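Local coordinates for molybdopterin biosynthesis moeA protein (Pyrococcus horikoshii, PDB 1WU2) that probably takes part in molybdenum cofactor biosynthesis, where MoeA proteins are thought to insert molybdenum into molybdopterin, at residues V90-V95 with R108-A113; L79-V85 with G98-L104; E237-K241 with H269-N273. All coordinates share one frame; numbering follows the deposited sequence.

Contact 1 of 3, residues V90-V95 with R108-A113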
ATOM      1  N   VAL A  90      31.017 -31.027  15.972  1.00 47.45           N
ATOM      2  CA  VAL A  90      30.226 -31.226  17.183  1.00 47.71           C
ATOM      3  C   VAL A  90      31.137 -31.741  18.300  1.00 47.94           C
ATOM      4  O   VAL A  90      32.114 -32.445  18.038  1.00 47.85           O
ATOM      5  CB  VAL A  90      29.077 -32.236  16.940  1.00 47.76           C
ATOM      6  CG1 VAL A  90      28.240 -32.432  18.200  1.00 47.86           C
ATOM      7  CG2 VAL A  90      28.195 -31.777  15.785  1.00 47.87           C
ATOM      8  N   ALA A  91      30.809 -31.388  19.541  1.00 48.28           N
ATOM      9  CA  ALA A  91      31.596 -31.802  20.702  1.00 48.55           C
ATOM     10  C   ALA A  91      31.501 -33.308  20.940  1.00 48.79           C
ATOM     11  O   ALA A  91      30.407 -33.869  21.009  1.00 48.96           O
ATOM     12  CB  ALA A  91      31.140 -31.054  21.946  1.00 48.51           C
ATOM     13  N   LYS A  92      32.658 -33.951  21.066  1.00 49.07           N
ATOM     14  CA  LYS A  92      32.733 -35.379  21.365  1.00 49.38           C
ATOM     15  C   LYS A  92      32.461 -35.644  22.847  1.00 49.43           C
ATOM     16  O   LYS A  92      31.871 -36.664  23.196  1.00 49.55           O
ATOM     17  CB  LYS A  92      34.111 -35.947  20.992  1.00 49.50           C
ATOM     18  CG  LYS A  92      34.624 -35.573  19.601  1.00 49.98           C
ATOM     19  CD  LYS A  92      33.660 -35.982  18.495  1.00 50.56           C
ATOM     20  CE  LYS A  92      34.335 -35.924  17.127  1.00 51.15           C
ATOM     21  NZ  LYS A  92      34.861 -37.252  16.691  1.00 51.18           N
ATOM     22  N   GLU A  93      32.893 -34.720  23.705  1.00 49.45           N
ATOM     23  CA  GLU A  93      32.794 -34.879  25.156  1.00 49.45           C
ATOM     24  C   GLU A  93      31.574 -34.158  25.727  1.00 49.20           C
ATOM     25  O   GLU A  93      31.039 -33.235  25.109  1.00 49.11           O
ATOM     26  CB  GLU A  93      34.074 -34.368  25.840  1.00 49.63           C
ATOM     27  CG  GLU A  93      34.970 -35.467  26.409  1.00 50.16           C
ATOM     28  CD  GLU A  93      35.941 -36.035  25.387  1.00 50.72           C
ATOM     29  OE1 GLU A  93      35.507 -36.368  24.263  1.00 51.39           O
ATOM     30  OE2 GLU A  93      37.144 -36.150  25.705  1.00 51.29           O
ATOM     31  N   GLU A  94      31.138 -34.602  26.906  1.00 48.96           N
ATOM     32  CA  GLU A  94      30.030 -33.976  27.624  1.00 48.81           C
ATOM     33  C   GLU A  94      30.567 -32.973  28.644  1.00 48.45           C
ATOM     34  O   GLU A  94      31.762 -32.954  28.940  1.00 48.44           O
ATOM     35  CB  GLU A  94      29.188 -35.030  28.349  1.00 48.97           C
ATOM     36  CG  GLU A  94      28.539 -36.072  27.447  1.00 49.46           C
ATOM     37  CD  GLU A  94      27.584 -36.986  28.201  1.00 50.14           C
ATOM     38  OE1 GLU A  94      26.714 -36.471  28.941  1.00 50.62           O
ATOM     39  OE2 GLU A  94      27.701 -38.224  28.060  1.00 50.18           O
ATOM     40  N   VAL A  95      29.668 -32.157  29.189  1.00 47.95           N
ATOM     41  CA  VAL A  95      30.020 -31.150  30.186  1.00 47.54           C
ATOM     42  C   VAL A  95      29.436 -31.566  31.528  1.00 47.11           C
ATOM     43  O   VAL A  95      28.223 -31.709  31.663  1.00 47.10           O
ATOM     44  CB  VAL A  95      29.480 -29.756  29.800  1.00 47.52           C
ATOM     45  CG1 VAL A  95      29.763 -28.734  30.904  1.00 47.57           C
ATOM     46  CG2 VAL A  95      30.093 -29.299  28.487  1.00 47.65           C
ATOM     47  N   ARG A 108      26.801 -26.446  17.949  1.00 32.24           N
ATOM     48  CA  ARG A 108      25.758 -27.027  18.779  1.00 32.12           C
ATOM     49  C   ARG A 108      26.235 -27.099  20.221  1.00 31.78           C
ATOM     50  O   ARG A 108      27.356 -27.526  20.483  1.00 31.78           O
ATOM     51  CB  ARG A 108      25.397 -28.427  18.282  1.00 32.22           C
ATOM     52  CG  ARG A 108      24.171 -29.023  18.956  1.00 32.40           C
ATOM     53  CD  ARG A 108      24.205 -30.529  19.036  1.00 33.27           C
ATOM     54  NE  ARG A 108      23.858 -31.138  17.757  1.00 33.78           N
ATOM     55  CZ  ARG A 108      24.226 -32.352  17.359  1.00 33.71           C
ATOM     56  NH1 ARG A 108      24.964 -33.138  18.138  1.00 33.68           N
ATOM     57  NH2 ARG A 108      23.839 -32.785  16.165  1.00 33.87           N
ATOM     58  N   ILE A 109      25.386 -26.672  21.149  1.00 31.47           N
ATOM     59  CA  ILE A 109      25.729 -26.700  22.564  1.00 31.44           C
ATOM     60  C   ILE A 109      25.951 -28.157  22.963  1.00 31.59           C
ATOM     61  O   ILE A 109      25.069 -28.992  22.760  1.00 31.55           O
ATOM     62  CB  ILE A 109      24.612 -26.059  23.431  1.00 31.22           C
ATOM     63  CG1 ILE A 109      24.364 -24.596  23.031  1.00 30.84           C
ATOM     64  CG2 ILE A 109      24.964 -26.145  24.909  1.00 31.22           C
ATOM     65  CD1 ILE A 109      25.601 -23.726  22.975  1.00 30.10           C
ATOM     66  N   PRO A 110      27.131 -28.479  23.492  1.00 31.80           N
ATOM     67  CA  PRO A 110      27.416 -29.848  23.929  1.00 31.98           C
ATOM     68  C   PRO A 110      26.406 -30.358  24.947  1.00 32.19           C
ATOM     69  O   PRO A 110      25.818 -29.566  25.683  1.00 32.07           O
ATOM     70  CB  PRO A 110      28.798 -29.733  24.578  1.00 31.95           C
ATOM     71  CG  PRO A 110      29.412 -28.533  23.975  1.00 31.80           C
ATOM     72  CD  PRO A 110      28.288 -27.588  23.698  1.00 31.87           C
ATOM     73  N   LYS A 111      26.191 -31.670  24.960  1.00 32.63           N
ATOM     74  CA  LYS A 111      25.472 -32.323  26.048  1.00 32.94           C
ATOM     75  C   LYS A 111      26.095 -31.878  27.374  1.00 33.05           C
ATOM     76  O   LYS A 111      27.319 -31.774  27.485  1.00 32.80           O
ATOM     77  CB  LYS A 111      25.562 -33.845  25.908  1.00 33.07           C
ATOM     78  CG  LYS A 111      24.360 -34.611  26.435  1.00 33.67           C
ATOM     79  CD  LYS A 111      24.480 -36.094  26.088  1.00 34.74           C
ATOM     80  CE  LYS A 111      23.163 -36.836  26.265  1.00 35.31           C
ATOM     81  NZ  LYS A 111      23.374 -38.309  26.385  1.00 35.66           N
ATOM     82  N   GLY A 112      25.247 -31.589  28.358  1.00 33.27           N
ATOM     83  CA  GLY A 112      25.694 -31.145  29.665  1.00 33.49           C
ATOM     84  C   GLY A 112      25.627 -29.640  29.858  1.00 33.69           C
ATOM     85  O   GLY A 112      25.278 -29.177  30.942  1.00 33.81           O
ATOM     86  N   ALA A 113      25.965 -28.878  28.819  1.00 33.85           N
ATOM     87  CA  ALA A 113      26.017 -27.419  28.919  1.00 33.99           C
ATOM     88  C   ALA A 113      24.643 -26.774  28.758  1.00 34.13           C
ATOM     89  O   ALA A 113      23.834 -27.207  27.937  1.00 34.12           O
ATOM     90  CB  ALA A 113      26.980 -26.851  27.890  1.00 33.94           C
TER
HETATM   91  O   HOH W   1      28.638 -33.137  23.379  1.00 42.84           O
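P110 is the bump of this contact, and the hollow it fills lies between A91 and V95. CB and CG of the ring meet A91, whose CB is 3.7 Å from P110 CG, while P110 CB reaches V95 CG2 at 4.1 Å. V95 holds CG1 anti to its backbone N (chi1 176°), which puts CG2 beside that N, where it can touch both the proline and the methyl of A113. Underneath, I101 of strand 99-103 packs against both P110 and V95. The 90-95 loop arches over the proline, and the hollow under the arch holds a water that donates to A91 O and E93 O and accepts from K111 N at 3.3 Å. Both segments are loops of the MoeA N-terminal region, and P110 to A113 form a type II beta turn closed by the bond from A113 N to P110 O. K111 O of that turn takes a bond from V95 N, 2.9 Å long with 146° at the hydrogen. The next residue, G112, sits at the third position of the turn with positive phi, and its CA slips against V95 O at 3.3 Å; a CB there would strike that oxygen. On the solvent side, E94 and K111 lie alongside each other and point the same way. E94 OE1 rests on K111 CD at 3.6 Å, but stays 4.6 Å from K111 NZ, longer than a salt bridge. At the other end V90 leans over the R108 guanidinium: CG2 stands over one face, toward its rim, and CG1 comes within 3.4 Å of R108 NH1.

Contact 2 of 3, residues L79-V85 with G98-L104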
ATOM      1  N   LEU A  79      37.128 -23.536  36.164  1.00 51.12           N
ATOM      2  CA  LEU A  79      36.637 -24.644  35.347  1.00 50.39           C
ATOM      3  C   LEU A  79      37.789 -25.212  34.520  1.00 49.66           C
ATOM      4  O   LEU A  79      38.810 -24.553  34.334  1.00 49.61           O
ATOM      5  CB  LEU A  79      35.503 -24.183  34.426  1.00 50.35           C
ATOM      6  CG  LEU A  79      34.342 -23.430  35.081  1.00 50.23           C
ATOM      7  CD1 LEU A  79      33.430 -22.839  34.018  1.00 49.95           C
ATOM      8  CD2 LEU A  79      33.554 -24.337  36.022  1.00 50.23           C
ATOM      9  N   THR A  80      37.619 -26.435  34.025  1.00 48.83           N
ATOM     10  CA  THR A  80      38.650 -27.112  33.246  1.00 48.19           C
ATOM     11  C   THR A  80      38.166 -27.331  31.810  1.00 47.61           C
ATOM     12  O   THR A  80      37.071 -27.844  31.586  1.00 47.43           O
ATOM     13  CB  THR A  80      39.020 -28.464  33.901  1.00 48.23           C
ATOM     14  OG1 THR A  80      39.216 -28.292  35.312  1.00 48.06           O
ATOM     15  CG2 THR A  80      40.372 -28.962  33.404  1.00 48.19           C
ATOM     16  N   VAL A  81      38.995 -26.932  30.849  1.00 46.95           N
ATOM     17  CA  VAL A  81      38.686 -27.075  29.430  1.00 46.43           C
ATOM     18  C   VAL A  81      39.126 -28.457  28.936  1.00 46.07           C
ATOM     19  O   VAL A  81      40.319 -28.709  28.740  1.00 45.96           O
ATOM     20  CB  VAL A  81      39.366 -25.963  28.593  1.00 46.38           C
ATOM     21  CG1 VAL A  81      38.968 -26.062  27.120  1.00 46.15           C
ATOM     22  CG2 VAL A  81      39.012 -24.587  29.150  1.00 46.43           C
ATOM     23  N   ILE A  82      38.146 -29.342  28.744  1.00 45.54           N
ATOM     24  CA  ILE A  82      38.383 -30.715  28.285  1.00 45.09           C
ATOM     25  C   ILE A  82      38.403 -30.857  26.759  1.00 44.80           C
ATOM     26  O   ILE A  82      38.922 -31.844  26.237  1.00 44.86           O
ATOM     27  CB  ILE A  82      37.313 -31.677  28.869  1.00 45.02           C
ATOM     28  CG1 ILE A  82      35.941 -31.427  28.209  1.00 44.87           C
ATOM     29  CG2 ILE A  82      37.290 -31.571  30.401  1.00 44.86           C
ATOM     30  CD1 ILE A  82      34.727 -31.728  29.076  1.00 44.67           C
ATOM     31  N   GLU A  83      37.819 -29.895  26.050  1.00 44.38           N
ATOM     32  CA  GLU A  83      37.754 -29.958  24.589  1.00 44.10           C
ATOM     33  C   GLU A  83      37.652 -28.583  23.933  1.00 43.96           C
ATOM     34  O   GLU A  83      37.139 -27.633  24.519  1.00 43.90           O
ATOM     35  CB  GLU A  83      36.566 -30.820  24.144  1.00 44.03           C
ATOM     36  CG  GLU A  83      36.434 -30.961  22.631  1.00 43.80           C
ATOM     37  CD  GLU A  83      35.332 -31.906  22.204  1.00 43.57           C
ATOM     38  OE1 GLU A  83      34.304 -31.991  22.906  1.00 43.10           O
ATOM     39  OE2 GLU A  83      35.492 -32.554  21.147  1.00 43.92           O
ATOM     40  N   GLU A  84      38.159 -28.503  22.707  1.00 43.84           N
ATOM     41  CA  GLU A  84      37.942 -27.364  21.829  1.00 43.84           C
ATOM     42  C   GLU A  84      37.406 -27.889  20.502  1.00 43.76           C
ATOM     43  O   GLU A  84      38.112 -28.585  19.770  1.00 43.73           O
ATOM     44  CB  GLU A  84      39.246 -26.595  21.615  1.00 43.87           C
ATOM     45  CG  GLU A  84      39.935 -26.191  22.908  1.00 44.09           C
ATOM     46  CD  GLU A  84      41.036 -25.172  22.694  1.00 44.36           C
ATOM     47  OE1 GLU A  84      41.648 -25.163  21.604  1.00 44.46           O
ATOM     48  OE2 GLU A  84      41.290 -24.381  23.625  1.00 44.88           O
ATOM     49  N   VAL A  85      36.151 -27.560  20.209  1.00 43.66           N
ATOM     50  CA  VAL A  85      35.462 -28.052  19.023  1.00 43.53           C
ATOM     51  C   VAL A  85      35.895 -27.218  17.817  1.00 43.76           C
ATOM     52  O   VAL A  85      35.685 -26.005  17.811  1.00 43.69           O
ATOM     53  CB  VAL A  85      33.923 -27.957  19.187  1.00 43.41           C
ATOM     54  CG1 VAL A  85      33.203 -28.533  17.971  1.00 43.22           C
ATOM     55  CG2 VAL A  85      33.466 -28.663  20.461  1.00 43.28           C
ATOM     56  N   GLY A  98      32.183 -28.387  37.005  1.00 43.41           N
ATOM     57  CA  GLY A  98      33.537 -27.865  36.990  1.00 42.86           C
ATOM     58  C   GLY A  98      34.226 -27.946  35.641  1.00 42.30           C
ATOM     59  O   GLY A  98      35.450 -27.840  35.573  1.00 42.24           O
ATOM     60  N   LYS A  99      33.450 -28.118  34.572  1.00 41.66           N
ATOM     61  CA  LYS A  99      34.003 -28.337  33.234  1.00 41.15           C
ATOM     62  C   LYS A  99      33.544 -27.268  32.243  1.00 40.40           C
ATOM     63  O   LYS A  99      32.655 -26.470  32.538  1.00 40.38           O
ATOM     64  CB  LYS A  99      33.612 -29.723  32.706  1.00 41.30           C
ATOM     65  CG  LYS A  99      33.913 -30.882  33.654  1.00 41.57           C
ATOM     66  CD  LYS A  99      35.366 -31.321  33.570  1.00 42.17           C
ATOM     67  CE  LYS A  99      35.641 -32.524  34.468  1.00 42.75           C
ATOM     68  NZ  LYS A  99      36.715 -32.250  35.461  1.00 42.80           N
ATOM     69  N   ALA A 100      34.159 -27.278  31.064  1.00 39.51           N
ATOM     70  CA  ALA A 100      33.881 -26.296  30.017  1.00 38.77           C
ATOM     71  C   ALA A 100      34.415 -26.780  28.667  1.00 38.06           C
ATOM     72  O   ALA A 100      35.430 -27.468  28.610  1.00 38.02           O
ATOM     73  CB  ALA A 100      34.502 -24.951  30.376  1.00 38.68           C
ATOM     74  N   ILE A 101      33.730 -26.418  27.584  1.00 37.31           N
ATOM     75  CA  ILE A 101      34.130 -26.828  26.236  1.00 36.79           C
ATOM     76  C   ILE A 101      34.137 -25.626  25.302  1.00 36.44           C
ATOM     77  O   ILE A 101      33.085 -25.090  24.975  1.00 36.45           O
ATOM     78  CB  ILE A 101      33.171 -27.925  25.690  1.00 36.67           C
ATOM     79  CG1 ILE A 101      33.348 -29.223  26.480  1.00 36.29           C
ATOM     80  CG2 ILE A 101      33.415 -28.173  24.193  1.00 36.51           C
ATOM     81  CD1 ILE A 101      32.328 -30.293  26.153  1.00 36.03           C
ATOM     82  N   LYS A 102      35.323 -25.209  24.872  1.00 36.17           N
ATOM     83  CA  LYS A 102      35.452 -24.125  23.901  1.00 35.99           C
ATOM     84  C   LYS A 102      34.651 -24.409  22.633  1.00 35.70           C
ATOM     85  O   LYS A 102      34.819 -25.455  22.008  1.00 35.62           O
ATOM     86  CB  LYS A 102      36.921 -23.899  23.532  1.00 36.13           C
ATOM     87  CG  LYS A 102      37.190 -22.562  22.853  1.00 36.46           C
ATOM     88  CD  LYS A 102      38.686 -22.283  22.753  1.00 37.16           C
ATOM     89  CE  LYS A 102      38.974 -20.801  22.575  1.00 37.47           C
ATOM     90  NZ  LYS A 102      38.626 -20.343  21.210  1.00 37.77           N
ATOM     91  N   VAL A 103      33.770 -23.479  22.277  1.00 35.41           N
ATOM     92  CA  VAL A 103      33.002 -23.553  21.039  1.00 35.34           C
ATOM     93  C   VAL A 103      33.128 -22.263  20.232  1.00 35.28           C
ATOM     94  O   VAL A 103      33.628 -21.256  20.722  1.00 35.36           O
ATOM     95  CB  VAL A 103      31.506 -23.836  21.314  1.00 35.32           C
ATOM     96  CG1 VAL A 103      31.323 -25.241  21.857  1.00 35.18           C
ATOM     97  CG2 VAL A 103      30.901 -22.798  22.275  1.00 35.28           C
ATOM     98  N   LEU A 104      32.687 -22.317  18.981  1.00 35.40           N
ATOM     99  CA  LEU A 104      32.554 -21.130  18.141  1.00 35.39           C
ATOM    100  C   LEU A 104      31.073 -20.825  17.950  1.00 35.17           C
ATOM    101  O   LEU A 104      30.219 -21.637  18.302  1.00 35.18           O
ATOM    102  CB  LEU A 104      33.221 -21.357  16.784  1.00 35.49           C
ATOM    103  CG  LEU A 104      34.745 -21.522  16.821  1.00 35.83           C
ATOM    104  CD1 LEU A 104      35.247 -22.184  15.543  1.00 36.21           C
ATOM    105  CD2 LEU A 104      35.434 -20.180  17.034  1.00 35.76           C
TER
HETATM  106  O   HOH W   2      37.108 -28.790  38.062  1.00 55.33           O
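L79-V85 and G98-L104 run parallel, with strands 79-84 and 99-103 approaching to 4.5 Å between axes and twisted by 46°. T80 N donates to G98 O at 3.0 Å, and weak bonds follow from A100 N to T80 O and from I82 N to A100 O. Then the register slips: K102 N turns to E83 O, again weakly, so that 79-85 carries one residue more, a beta bulge at I82, whose backbone angles fall in the alpha region. Past it the pairing recovers with a nearly straight bond (171°) from V85 N to K102 O, 3.1 Å long.

At the bulge I82 reaches I101: I82 CG1 stands between backbone N and carbonyl carbon (chi1 71°), a crowded position that brings it to 3.8 Å from I101 CG1; I82 CG2 meanwhile touches K99 CD, the two side chains crossing at about a right angle. I101 CG2 faces V85 CG2 at 3.8 Å. With an alanine in place of I101, CG1, CG2 and CD1 are gone, and I82 and V85 would probably be left with a gap between them. V81, A100, E84 and K102 line the other face. There E84 OE2 lies 3.5 Å from K102 CD, a contact with the lysine's aliphatic part; the carboxylate pairs with R124, and K102 NZ bonds to Q119. L79 CB meets A100 CB at 4.2 Å.

Two adjacent parallel strands joined by a loop crossover without a helix, flanked by antiparallel 60-63 and 128-131, form the middle of the mixed sheet in the MoeA N-terminal region.

Contact 3 of 3, residues E237-K241 with H269-N273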
ATOM      1  N   GLU A 237     -32.514  -0.996 -23.010  1.00 57.82           N
ATOM      2  CA  GLU A 237     -32.900  -2.063 -22.078  1.00 57.93           C
ATOM      3  C   GLU A 237     -32.490  -3.467 -22.536  1.00 57.77           C
ATOM      4  O   GLU A 237     -32.041  -4.278 -21.726  1.00 57.76           O
ATOM      5  CB  GLU A 237     -34.412  -2.026 -21.822  1.00 58.06           C
ATOM      6  CG  GLU A 237     -34.872  -2.903 -20.664  1.00 58.62           C
ATOM      7  CD  GLU A 237     -36.384  -2.999 -20.561  1.00 59.16           C
ATOM      8  OE1 GLU A 237     -36.902  -4.132 -20.430  1.00 59.51           O
ATOM      9  OE2 GLU A 237     -37.053  -1.945 -20.609  1.00 59.34           O
ATOM     10  N   SER A 238     -32.649  -3.750 -23.827  1.00 57.62           N
ATOM     11  CA  SER A 238     -32.321  -5.067 -24.375  1.00 57.52           C
ATOM     12  C   SER A 238     -30.833  -5.393 -24.235  1.00 57.26           C
ATOM     13  O   SER A 238     -30.466  -6.495 -23.821  1.00 57.17           O
ATOM     14  CB  SER A 238     -32.727  -5.153 -25.849  1.00 57.52           C
ATOM     15  OG  SER A 238     -32.703  -6.497 -26.299  1.00 57.77           O
ATOM     16  N   ILE A 239     -29.990  -4.427 -24.585  1.00 56.96           N
ATOM     17  CA  ILE A 239     -28.540  -4.594 -24.518  1.00 56.72           C
ATOM     18  C   ILE A 239     -28.019  -4.621 -23.073  1.00 56.42           C
ATOM     19  O   ILE A 239     -27.024  -5.275 -22.803  1.00 56.35           O
ATOM     20  CB  ILE A 239     -27.828  -3.497 -25.371  1.00 56.77           C
ATOM     21  CG1 ILE A 239     -27.986  -3.802 -26.871  1.00 56.81           C
ATOM     22  CG2 ILE A 239     -26.339  -3.386 -25.023  1.00 56.91           C
ATOM     23  CD1 ILE A 239     -28.711  -2.730 -27.656  1.00 56.83           C
ATOM     24  N   ILE A 240     -28.690  -3.940 -22.145  1.00 56.01           N
ATOM     25  CA  ILE A 240     -28.268  -3.949 -20.740  1.00 55.76           C
ATOM     26  C   ILE A 240     -28.661  -5.266 -20.058  1.00 55.36           C
ATOM     27  O   ILE A 240     -28.164  -5.578 -18.979  1.00 55.34           O
ATOM     28  CB  ILE A 240     -28.845  -2.727 -19.966  1.00 55.83           C
ATOM     29  CG1 ILE A 240     -28.407  -1.405 -20.612  1.00 56.18           C
ATOM     30  CG2 ILE A 240     -28.410  -2.749 -18.500  1.00 55.74           C
ATOM     31  CD1 ILE A 240     -26.905  -1.250 -20.800  1.00 56.58           C
ATOM     32  N   LYS A 241     -29.534  -6.041 -20.701  1.00 54.87           N
ATOM     33  CA  LYS A 241     -29.939  -7.354 -20.194  1.00 54.41           C
ATOM     34  C   LYS A 241     -28.843  -8.428 -20.283  1.00 53.77           C
ATOM     35  O   LYS A 241     -29.029  -9.535 -19.776  1.00 53.79           O
ATOM     36  CB  LYS A 241     -31.200  -7.846 -20.917  1.00 54.54           C
ATOM     37  CG  LYS A 241     -32.246  -8.452 -19.990  1.00 54.99           C
ATOM     38  CD  LYS A 241     -32.938  -7.389 -19.142  1.00 55.41           C
ATOM     39  CE  LYS A 241     -34.337  -7.824 -18.729  1.00 55.61           C
ATOM     40  NZ  LYS A 241     -34.360  -9.221 -18.212  1.00 55.60           N
ATOM     41  N   HIS A 269     -34.328  -1.021 -10.978  1.00 52.88           N
ATOM     42  CA  HIS A 269     -35.013  -2.171 -10.382  1.00 53.12           C
ATOM     43  C   HIS A 269     -35.550  -3.137 -11.447  1.00 52.87           C
ATOM     44  O   HIS A 269     -35.926  -4.265 -11.131  1.00 52.93           O
ATOM     45  CB  HIS A 269     -36.151  -1.722  -9.460  1.00 53.34           C
ATOM     46  CG  HIS A 269     -36.686  -2.821  -8.593  1.00 54.48           C
ATOM     47  ND1 HIS A 269     -35.895  -3.518  -7.704  1.00 55.48           N
ATOM     48  CD2 HIS A 269     -37.924  -3.360  -8.499  1.00 55.50           C
ATOM     49  CE1 HIS A 269     -36.627  -4.431  -7.089  1.00 56.05           C
ATOM     50  NE2 HIS A 269     -37.862  -4.356  -7.553  1.00 56.24           N
ATOM     51  N   LYS A 270     -35.585  -2.695 -12.703  1.00 52.56           N
ATOM     52  CA  LYS A 270     -35.994  -3.548 -13.815  1.00 52.31           C
ATOM     53  C   LYS A 270     -34.923  -4.573 -14.199  1.00 51.58           C
ATOM     54  O   LYS A 270     -35.236  -5.592 -14.815  1.00 51.67           O
ATOM     55  CB  LYS A 270     -36.364  -2.688 -15.029  1.00 52.57           C
ATOM     56  CG  LYS A 270     -37.538  -1.738 -14.765  1.00 53.64           C
ATOM     57  CD  LYS A 270     -38.424  -1.532 -15.995  1.00 55.01           C
ATOM     58  CE  LYS A 270     -37.908  -0.419 -16.907  1.00 55.67           C
ATOM     59  NZ  LYS A 270     -37.513  -0.924 -18.250  1.00 56.15           N
ATOM     60  N   PHE A 271     -33.668  -4.303 -13.838  1.00 50.63           N
ATOM     61  CA  PHE A 271     -32.553  -5.211 -14.132  1.00 49.86           C
ATOM     62  C   PHE A 271     -32.110  -6.052 -12.934  1.00 48.94           C
ATOM     63  O   PHE A 271     -31.528  -7.122 -13.112  1.00 48.86           O
ATOM     64  CB  PHE A 271     -31.348  -4.417 -14.632  1.00 49.92           C
ATOM     65  CG  PHE A 271     -31.638  -3.564 -15.827  1.00 50.27           C
ATOM     66  CD1 PHE A 271     -32.127  -4.129 -16.997  1.00 50.55           C
ATOM     67  CD2 PHE A 271     -31.417  -2.192 -15.785  1.00 50.68           C
ATOM     68  CE1 PHE A 271     -32.394  -3.344 -18.107  1.00 50.58           C
ATOM     69  CE2 PHE A 271     -31.683  -1.400 -16.890  1.00 50.93           C
ATOM     70  CZ  PHE A 271     -32.173  -1.978 -18.054  1.00 50.94           C
ATOM     71  N   VAL A 272     -32.367  -5.558 -11.724  1.00 47.78           N
ATOM     72  CA  VAL A 272     -31.868  -6.188 -10.504  1.00 46.85           C
ATOM     73  C   VAL A 272     -32.938  -6.231  -9.416  1.00 45.96           C
ATOM     74  O   VAL A 272     -33.690  -5.276  -9.239  1.00 45.84           O
ATOM     75  CB  VAL A 272     -30.645  -5.415  -9.944  1.00 46.87           C
ATOM     76  CG1 VAL A 272     -30.103  -6.088  -8.689  1.00 46.74           C
ATOM     77  CG2 VAL A 272     -29.550  -5.288 -11.004  1.00 46.94           C
ATOM     78  N   ASN A 273     -32.986  -7.342  -8.685  1.00 44.85           N
ATOM     79  CA  ASN A 273     -33.801  -7.441  -7.480  1.00 44.11           C
ATOM     80  C   ASN A 273     -33.004  -6.891  -6.294  1.00 43.14           C
ATOM     81  O   ASN A 273     -32.140  -7.570  -5.736  1.00 43.14           O
ATOM     82  CB  ASN A 273     -34.244  -8.889  -7.234  1.00 44.17           C
ATOM     83  CG  ASN A 273     -35.559  -8.972  -6.486  1.00 44.52           C
ATOM     84  OD1 ASN A 273     -35.667  -8.518  -5.345  1.00 44.74           O
ATOM     85  ND2 ASN A 273     -36.573  -9.543  -7.130  1.00 44.67           N
TER
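A salt bridge and an aromatic knob join the short, weakly bonded helix 237-240 to the 269-273 loop, at the surface of the probable molybdopterin-binding domain. The knob is F271, touched by E237, I240 and K241. I240 CG2 sits squarely over one ring face, 3.8 Å from the ring centroid and only 10° off the normal, a CH-pi contact. K241 comes to the ring from a different direction: its chain turns at chi2, which lays CD at the ring edge, near its plane, 4.0 Å from F271 CD1. E237 contributes its CG, which approaches F271 CE1 obliquely at 3.6 Å. With a methyl over the face and a methylene at the rim, the ring is gripped from two directions by aliphatic carbon.

E237 CG, anti to the backbone N (chi1 -168°), lies against the ring, and the extended chain beyond it carries the carboxylate on to K270. The lysine curls, bent at each torsion beyond the first, and meets the glutamate at about a right angle. Its NZ is 2.6 Å from E237 OE2 but 3.9 Å from E237 OE1, so one carboxylate oxygen makes the bridge. The carboxylate plane stands 74° from the ring plane. Both partners are exposed, and solvent would be expected to weaken the pairing.

I240 also packs on L233 of strand 226-233, an outermost strand of the domain's mixed sheet within this chain, whereas the loop's V272 turns inward onto V293 and I295 of strand 293-295.

Contacts 1 and 2 belong to one small region, their centres about 9 Å apart, and their segments alternate along the chain: each loop segment of contact 1 comes a few residues after a strand segment of contact 2. E83 ties them, its carboxylate taking probable hydrogen bonds from K92 N and E93 N. Contact 2 is partly buried and rests on strand pairing with aliphatic packing; contact 1 is a surface contact, where a single direct backbone bond, a bridging water and a proline do the joining. Contact 3, also at the surface, lies in a different domain, across the chain's centre and about 84 Å from contact 2 between centres. No backbone bond crosses it; a salt bridge and packing round an aromatic ring carry it.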